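Local coordinates for protein oxidoreductase, zinc-binding dehydrogenase family (Myxococcus xanthus, PDB 5K1S) that acts as a zinc-binding medium-chain reductase in the alternative de novo biosynthesis of isovaleryl coenzyme A, at residues E46-V51 / E84-G89; E80-V85 / N159-V164. All blocks are in the same frame, centred on the assembly; numbering follows the deposited sequence.

Contact 1: residues E46-V51 / E84-G89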
ATOM      1  N   GLU A  46       4.630  26.534 -24.188  1.00 55.60           N
ATOM      2  CA  GLU A  46       3.583  25.714 -24.780  1.00 53.14           C
ATOM      3  C   GLU A  46       3.938  25.353 -26.218  1.00 52.64           C
ATOM      4  O   GLU A  46       4.879  25.882 -26.813  1.00 54.04           O
ATOM      5  CB  GLU A  46       2.235  26.440 -24.729  1.00 52.38           C
ATOM      6  CG  GLU A  46       1.736  26.715 -23.322  1.00 53.59           C
ATOM      7  CD  GLU A  46       0.378  27.392 -23.305  1.00 54.04           C
ATOM      8  OE1 GLU A  46       0.029  28.058 -24.305  1.00 53.94           O
ATOM      9  OE2 GLU A  46      -0.344  27.255 -22.295  1.00 54.63           O
ATOM     10  N   VAL A  47       3.148  24.439 -26.773  1.00 54.28           N
ATOM     11  CA  VAL A  47       3.380  23.879 -28.098  1.00 53.59           C
ATOM     12  C   VAL A  47       2.031  23.680 -28.774  1.00 52.40           C
ATOM     13  O   VAL A  47       1.064  23.256 -28.132  1.00 51.56           O
ATOM     14  CB  VAL A  47       4.162  22.551 -28.003  1.00 53.44           C
ATOM     15  CG1 VAL A  47       3.886  21.648 -29.198  1.00 52.82           C
ATOM     16  CG2 VAL A  47       5.654  22.826 -27.884  1.00 55.26           C
ATOM     17  N   LEU A  48       1.964  23.984 -30.068  1.00 46.85           N
ATOM     18  CA  LEU A  48       0.766  23.750 -30.864  1.00 46.16           C
ATOM     19  C   LEU A  48       0.912  22.419 -31.590  1.00 46.05           C
ATOM     20  O   LEU A  48       1.874  22.219 -32.338  1.00 47.20           O
ATOM     21  CB  LEU A  48       0.535  24.883 -31.864  1.00 47.33           C
ATOM     22  CG  LEU A  48      -0.677  24.728 -32.789  1.00 47.31           C
ATOM     23  CD1 LEU A  48      -1.972  24.641 -31.991  1.00 46.09           C
ATOM     24  CD2 LEU A  48      -0.746  25.873 -33.782  1.00 49.02           C
ATOM     25  N   LEU A  49      -0.041  21.519 -31.370  1.00 50.29           N
ATOM     26  CA  LEU A  49      -0.001  20.180 -31.934  1.00 50.40           C
ATOM     27  C   LEU A  49      -1.019  20.036 -33.056  1.00 50.71           C
ATOM     28  O   LEU A  49      -2.106  20.618 -33.012  1.00 50.24           O
ATOM     29  CB  LEU A  49      -0.281  19.120 -30.865  1.00 49.51           C
ATOM     30  CG  LEU A  49       0.850  18.794 -29.892  1.00 49.77           C
ATOM     31  CD1 LEU A  49       0.341  17.856 -28.815  1.00 49.11           C
ATOM     32  CD2 LEU A  49       2.036  18.175 -30.618  1.00 51.04           C
ATOM     33  N   ARG A  50      -0.648  19.250 -34.062  1.00 66.68           N
ATOM     34  CA  ARG A  50      -1.550  18.865 -35.143  1.00 67.70           C
ATOM     35  C   ARG A  50      -1.983  17.436 -34.847  1.00 67.39           C
ATOM     36  O   ARG A  50      -1.247  16.482 -35.114  1.00 68.43           O
ATOM     37  CB  ARG A  50      -0.861  18.991 -36.496  1.00 69.91           C
ATOM     38  CG  ARG A  50      -1.806  19.084 -37.684  1.00 71.57           C
ATOM     39  CD  ARG A  50      -2.283  17.723 -38.158  1.00 72.67           C
ATOM     40  NE  ARG A  50      -2.470  17.701 -39.607  1.00 75.59           N
ATOM     41  CZ  ARG A  50      -1.516  17.411 -40.487  1.00 77.67           C
ATOM     42  NH1 ARG A  50      -0.288  17.109 -40.077  1.00 77.15           N
ATOM     43  NH2 ARG A  50      -1.786  17.422 -41.786  1.00 80.65           N
ATOM     44  N   VAL A  51      -3.178  17.290 -34.280  1.00 47.05           N
ATOM     45  CA  VAL A  51      -3.619  16.002 -33.763  1.00 46.89           C
ATOM     46  C   VAL A  51      -3.904  15.066 -34.928  1.00 48.88           C
ATOM     47  O   VAL A  51      -4.750  15.354 -35.782  1.00 49.77           O
ATOM     48  CB  VAL A  51      -4.856  16.164 -32.871  1.00 45.52           C
ATOM     49  CG1 VAL A  51      -5.230  14.830 -32.233  1.00 45.70           C
ATOM     50  CG2 VAL A  51      -4.609  17.224 -31.800  1.00 44.12           C
ATOM     51  N   GLU A  84       1.591  16.213 -34.088  1.00 52.13           N
ATOM     52  CA  GLU A  84       2.822  16.737 -34.661  1.00 53.92           C
ATOM     53  C   GLU A  84       2.976  18.199 -34.270  1.00 53.11           C
ATOM     54  O   GLU A  84       2.035  18.985 -34.407  1.00 51.95           O
ATOM     55  CB  GLU A  84       2.807  16.593 -36.185  1.00 55.77           C
ATOM     56  CG  GLU A  84       4.031  17.145 -36.890  1.00 57.85           C
ATOM     57  CD  GLU A  84       3.913  17.046 -38.399  1.00 59.69           C
ATOM     58  OE1 GLU A  84       2.863  16.568 -38.881  1.00 59.35           O
ATOM     59  OE2 GLU A  84       4.866  17.452 -39.101  1.00 61.63           O
ATOM     60  N   VAL A  85       4.164  18.557 -33.791  1.00 51.02           N
ATOM     61  CA  VAL A  85       4.455  19.936 -33.411  1.00 50.57           C
ATOM     62  C   VAL A  85       4.542  20.769 -34.685  1.00 51.77           C
ATOM     63  O   VAL A  85       5.463  20.593 -35.487  1.00 53.86           O
ATOM     64  CB  VAL A  85       5.748  20.030 -32.594  1.00 51.47           C
ATOM     65  CG1 VAL A  85       6.072  21.482 -32.257  1.00 51.26           C
ATOM     66  CG2 VAL A  85       5.634  19.194 -31.328  1.00 50.37           C
ATOM     67  N   ILE A  86       3.583  21.678 -34.880  1.00 46.20           N
ATOM     68  CA  ILE A  86       3.614  22.595 -36.016  1.00 46.71           C
ATOM     69  C   ILE A  86       4.035  24.001 -35.616  1.00 46.66           C
ATOM     70  O   ILE A  86       4.354  24.812 -36.500  1.00 47.29           O
ATOM     71  CB  ILE A  86       2.249  22.656 -36.733  1.00 46.09           C
ATOM     72  CG1 ILE A  86       1.167  23.220 -35.804  1.00 44.77           C
ATOM     73  CG2 ILE A  86       1.860  21.272 -37.233  1.00 46.28           C
ATOM     74  CD1 ILE A  86      -0.103  23.618 -36.523  1.00 44.27           C
ATOM     75  N   GLU A  87       4.041  24.319 -34.325  1.00 47.87           N
ATOM     76  CA  GLU A  87       4.452  25.635 -33.864  1.00 47.78           C
ATOM     77  C   GLU A  87       4.864  25.525 -32.406  1.00 47.05           C
ATOM     78  O   GLU A  87       4.275  24.752 -31.646  1.00 45.75           O
ATOM     79  CB  GLU A  87       3.325  26.662 -34.024  1.00 46.53           C
ATOM     80  CG  GLU A  87       3.686  28.061 -33.555  1.00 46.50           C
ATOM     81  CD  GLU A  87       2.505  29.007 -33.609  1.00 45.27           C
ATOM     82  OE1 GLU A  87       1.407  28.562 -34.002  1.00 44.49           O
ATOM     83  OE2 GLU A  87       2.673  30.194 -33.257  1.00 45.23           O
ATOM     84  N   VAL A  88       5.876  26.299 -32.027  1.00 46.19           N
ATOM     85  CA  VAL A  88       6.365  26.337 -30.657  1.00 46.00           C
ATOM     86  C   VAL A  88       6.349  27.782 -30.184  1.00 45.73           C
ATOM     87  O   VAL A  88       6.610  28.703 -30.965  1.00 46.28           O
ATOM     88  CB  VAL A  88       7.785  25.742 -30.533  1.00 47.67           C
ATOM     89  CG1 VAL A  88       7.814  24.316 -31.067  1.00 48.20           C
ATOM     90  CG2 VAL A  88       8.801  26.612 -31.263  1.00 49.73           C
ATOM     91  N   GLY A  89       6.035  27.977 -28.907  1.00 48.22           N
ATOM     92  CA  GLY A  89       6.183  29.267 -28.283  1.00 48.21           C
ATOM     93  C   GLY A  89       7.576  29.408 -27.712  1.00 49.94           C
ATOM     94  O   GLY A  89       8.376  28.467 -27.742  1.00 51.07           O
TER
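Val47 to Arg50 pair with Glu84 to Val88 as neighbouring antiparallel strands in the GroES-like domain of this medium-chain reductase, and the pairing illustrates how a beta bulge absorbs one extra residue. The register slips by one between Leu48, opposite Glu87, and Leu49, opposite Val85, so that Ile86 is the inserted residue, its psi of -14° taking the chain briefly out of the extended form. Backbone bonds continue on both sides of the slip. Leu48 N gives its hydrogen to Glu87 O at 2.9 Å, and Ile86 N is bonded to Leu48 O at 3.1 Å. Beyond the bulge, the hydrogen-bonded pair Arg50 and Glu84 exchanges two bonds.

Apolar contacts occupy both faces. Val47, Leu49, Val85 and Val88 share one, where Leu149 also packs. There Val85 CG2 meets Val47 CG1 at 3.7 Å, the two valines crossing at about a right angle, while the same methyl touches Leu49 CD2. On the other side Ile86 reaches two partners by separate branches: CD1 lies 3.6 Å from Leu48 CD2, and CG2 rests against the CB of Arg50. Its CG1 lies between the backbone N and the carbonyl carbon (chi1 64°), which carries CD1 over to the leucine. An alanine at Ile86 would lack both branches and would probably leave a gap between Leu48 and the aliphatic start of Arg50.

Charged groups lie on the face of Leu48. The extended side chain of Glu87 passes Leu48, with OE1 3.5 Å from Leu48 CD2, and its OE2 forms a salt bridge with Arg41 NH2. Arg50 and Glu84 run side by side, pointing the same way, and form a long, weak salt bridge in which Glu84 OE1 comes to the guanidinium edge, 3.4 Å from Arg50 NH1.

Contact 2: residues E80-V85 / N159-V164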
ATOM      1  N   GLU A  80      -5.877  11.624 -24.642  1.00 54.42           N
ATOM      2  CA  GLU A  80      -5.016  10.575 -25.168  1.00 56.42           C
ATOM      3  C   GLU A  80      -4.657  10.886 -26.616  1.00 56.91           C
ATOM      4  O   GLU A  80      -4.925  10.087 -27.517  1.00 58.11           O
ATOM      5  CB  GLU A  80      -5.723   9.222 -25.046  1.00 57.28           C
ATOM      6  CG  GLU A  80      -4.812   8.057 -24.698  1.00 59.30           C
ATOM      7  CD  GLU A  80      -5.597   6.785 -24.416  1.00 60.04           C
ATOM      8  OE1 GLU A  80      -6.846   6.843 -24.419  1.00 58.76           O
ATOM      9  OE2 GLU A  80      -4.972   5.728 -24.185  1.00 62.02           O
ATOM     10  N   ALA A  81      -4.038  12.040 -26.843  1.00 41.35           N
ATOM     11  CA  ALA A  81      -3.822  12.572 -28.179  1.00 41.57           C
ATOM     12  C   ALA A  81      -2.370  12.394 -28.606  1.00 43.45           C
ATOM     13  O   ALA A  81      -1.449  12.527 -27.794  1.00 43.93           O
ATOM     14  CB  ALA A  81      -4.199  14.052 -28.238  1.00 40.00           C
ATOM     15  N   ALA A  82      -2.179  12.094 -29.887  1.00 46.25           N
ATOM     16  CA  ALA A  82      -0.863  11.996 -30.500  1.00 48.17           C
ATOM     17  C   ALA A  82      -0.867  12.848 -31.758  1.00 48.38           C
ATOM     18  O   ALA A  82      -1.780  12.734 -32.582  1.00 48.69           O
ATOM     19  CB  ALA A  82      -0.509  10.544 -30.837  1.00 50.71           C
ATOM     20  N   GLY A  83       0.135  13.700 -31.901  1.00 47.66           N
ATOM     21  CA  GLY A  83       0.158  14.632 -33.001  1.00 48.04           C
ATOM     22  C   GLY A  83       1.547  15.114 -33.338  1.00 49.52           C
ATOM     23  O   GLY A  83       2.549  14.524 -32.932  1.00 50.49           O
ATOM     24  N   GLU A  84       1.591  16.213 -34.088  1.00 52.13           N
ATOM     25  CA  GLU A  84       2.822  16.737 -34.661  1.00 53.92           C
ATOM     26  C   GLU A  84       2.976  18.199 -34.270  1.00 53.11           C
ATOM     27  O   GLU A  84       2.035  18.985 -34.407  1.00 51.95           O
ATOM     28  CB  GLU A  84       2.807  16.593 -36.185  1.00 55.77           C
ATOM     29  CG  GLU A  84       4.031  17.145 -36.890  1.00 57.85           C
ATOM     30  CD  GLU A  84       3.913  17.046 -38.399  1.00 59.69           C
ATOM     31  OE1 GLU A  84       2.863  16.568 -38.881  1.00 59.35           O
ATOM     32  OE2 GLU A  84       4.866  17.452 -39.101  1.00 61.63           O
ATOM     33  N   VAL A  85       4.164  18.557 -33.791  1.00 51.02           N
ATOM     34  CA  VAL A  85       4.455  19.936 -33.411  1.00 50.57           C
ATOM     35  C   VAL A  85       4.542  20.769 -34.685  1.00 51.77           C
ATOM     36  O   VAL A  85       5.463  20.593 -35.487  1.00 53.86           O
ATOM     37  CB  VAL A  85       5.748  20.030 -32.594  1.00 51.47           C
ATOM     38  CG1 VAL A  85       6.072  21.482 -32.257  1.00 51.26           C
ATOM     39  CG2 VAL A  85       5.634  19.194 -31.328  1.00 50.37           C
ATOM     40  N   ASN A 159      -2.150   5.970 -34.618  1.00 57.75           N
ATOM     41  CA  ASN A 159      -3.249   5.279 -33.951  1.00 57.03           C
ATOM     42  C   ASN A 159      -2.749   4.475 -32.756  1.00 57.27           C
ATOM     43  O   ASN A 159      -3.313   4.558 -31.657  1.00 55.57           O
ATOM     44  CB  ASN A 159      -3.981   4.375 -34.942  1.00 59.29           C
ATOM     45  CG  ASN A 159      -4.670   5.157 -36.041  1.00 59.35           C
ATOM     46  OD1 ASN A 159      -4.847   6.371 -35.940  1.00 57.38           O
ATOM     47  ND2 ASN A 159      -5.073   4.459 -37.098  1.00 61.66           N
ATOM     48  N   GLU A 160      -1.693   3.683 -32.953  1.00 81.91           N
ATOM     49  CA  GLU A 160      -1.127   2.924 -31.843  1.00 82.69           C
ATOM     50  C   GLU A 160      -0.601   3.850 -30.756  1.00 80.77           C
ATOM     51  O   GLU A 160      -0.701   3.540 -29.563  1.00 80.19           O
ATOM     52  CB  GLU A 160      -0.010   2.009 -32.344  1.00 85.73           C
ATOM     53  CG  GLU A 160      -0.488   0.669 -32.872  1.00 87.87           C
ATOM     54  CD  GLU A 160       0.663  -0.257 -33.215  1.00 90.73           C
ATOM     55  OE1 GLU A 160       1.646   0.218 -33.824  1.00 91.41           O
ATOM     56  OE2 GLU A 160       0.591  -1.454 -32.866  1.00 92.27           O
ATOM     57  N   ALA A 161      -0.038   4.995 -31.148  1.00 56.00           N
ATOM     58  CA  ALA A 161       0.541   5.914 -30.175  1.00 54.38           C
ATOM     59  C   ALA A 161      -0.531   6.634 -29.367  1.00 51.43           C
ATOM     60  O   ALA A 161      -0.306   6.962 -28.197  1.00 50.36           O
ATOM     61  CB  ALA A 161       1.436   6.931 -30.882  1.00 54.37           C
ATOM     62  N   ALA A 162      -1.697   6.883 -29.965  1.00 63.83           N
ATOM     63  CA  ALA A 162      -2.763   7.616 -29.291  1.00 61.10           C
ATOM     64  C   ALA A 162      -3.475   6.798 -28.224  1.00 60.77           C
ATOM     65  O   ALA A 162      -4.440   7.302 -27.638  1.00 58.65           O
ATOM     66  CB  ALA A 162      -3.786   8.107 -30.315  1.00 60.28           C
ATOM     67  N   THR A 163      -3.048   5.560 -27.960  1.00 54.61           N
ATOM     68  CA  THR A 163      -3.664   4.733 -26.928  1.00 54.54           C
ATOM     69  C   THR A 163      -2.624   4.162 -25.971  1.00 55.90           C
ATOM     70  O   THR A 163      -2.912   3.198 -25.255  1.00 56.70           O
ATOM     71  CB  THR A 163      -4.477   3.597 -27.557  1.00 56.06           C
ATOM     72  OG1 THR A 163      -3.617   2.763 -28.344  1.00 58.95           O
ATOM     73  CG2 THR A 163      -5.584   4.160 -28.443  1.00 54.88           C
ATOM     74  N   VAL A 164      -1.426   4.744 -25.933  1.00 49.12           N
ATOM     75  CA  VAL A 164      -0.341   4.188 -25.132  1.00 50.85           C
ATOM     76  C   VAL A 164      -0.423   4.679 -23.693  1.00 49.33           C
ATOM     77  O   VAL A 164      -0.177   3.918 -22.751  1.00 50.48           O
ATOM     78  CB  VAL A 164       1.013   4.548 -25.775  1.00 52.30           C
ATOM     79  CG1 VAL A 164       2.173   4.041 -24.931  1.00 54.22           C
ATOM     80  CG2 VAL A 164       1.094   3.978 -27.178  1.00 54.14           C
TER
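Glu80 OE2 lies alongside the backbone of Thr163, 3.2 Å from its CA, and receives a weak hydrogen bond from the backbone N of Cys166. This places the carboxylate beside the zinc site of Cys57, His79 and Cys166, as expected for the glutamate of the Gly-His-Glu sequence in zinc-containing medium-chain dehydrogenases. The side chain of Glu80 is about 5 Å from the zinc ion and also touches Cys57. Glu80 is therefore a second-shell neighbour of the metal, following directly on the ligand His79.

No hydrogen bond joins the two segments themselves. A chi1 of -143° and an extended chain beyond CG take the glutamate side chain along the carbonyl of Ala162, with Glu80 CG 3.1 Å from Ala162 O, and on to the CA of Thr163. Within residues 159 to 164, the bonds from Ala162, Thr163 and Val164 N back to the carbonyls three residues earlier are all weak.

Small residues make the rest of the join. Ala82, two residues along the strand, points its methyl toward the helix end, where it touches Ala161 CB and Ala162 CB, each at 4.1 Å. The CA atoms of Ala82 and Ala162 are just 4.9 Å apart, a close approach that three alanine methyls permit. Ala53 of strand 46-56 packs against Ala162 as well, so the helix end sits over two paired strands.

Thr163 turns its side chain to other parts of the fold, touching Val356 in strand 354-358. Its CB still comes within 4.0 Å of Glu80 OE2, while its OG1 is hydrogen-bonded to Gln328 OE1.

From the N terminus, the chain first lays down residues 46-51, continues through helix 58-64 with Cys57 and His79 on the way, and returns at 84-89, where contact 1 closes a loop of 32 residues. Contact 2 begins on the same strand, sharing Glu84 and Val85 with contact 1. The chain then runs past the four-cysteine zinc site before residues 159-164 complete contact 2, a loop of 73 residues. The two loops thus follow one another, overlapping only along strand 80-88. Paired within the sheet along its length, that strand also meets the end of helix 158-161 near its own start, beside the zinc site of Cys57, His79 and Cys166; Val51 CG1 packs on Ala82 O, 4.1 Å away.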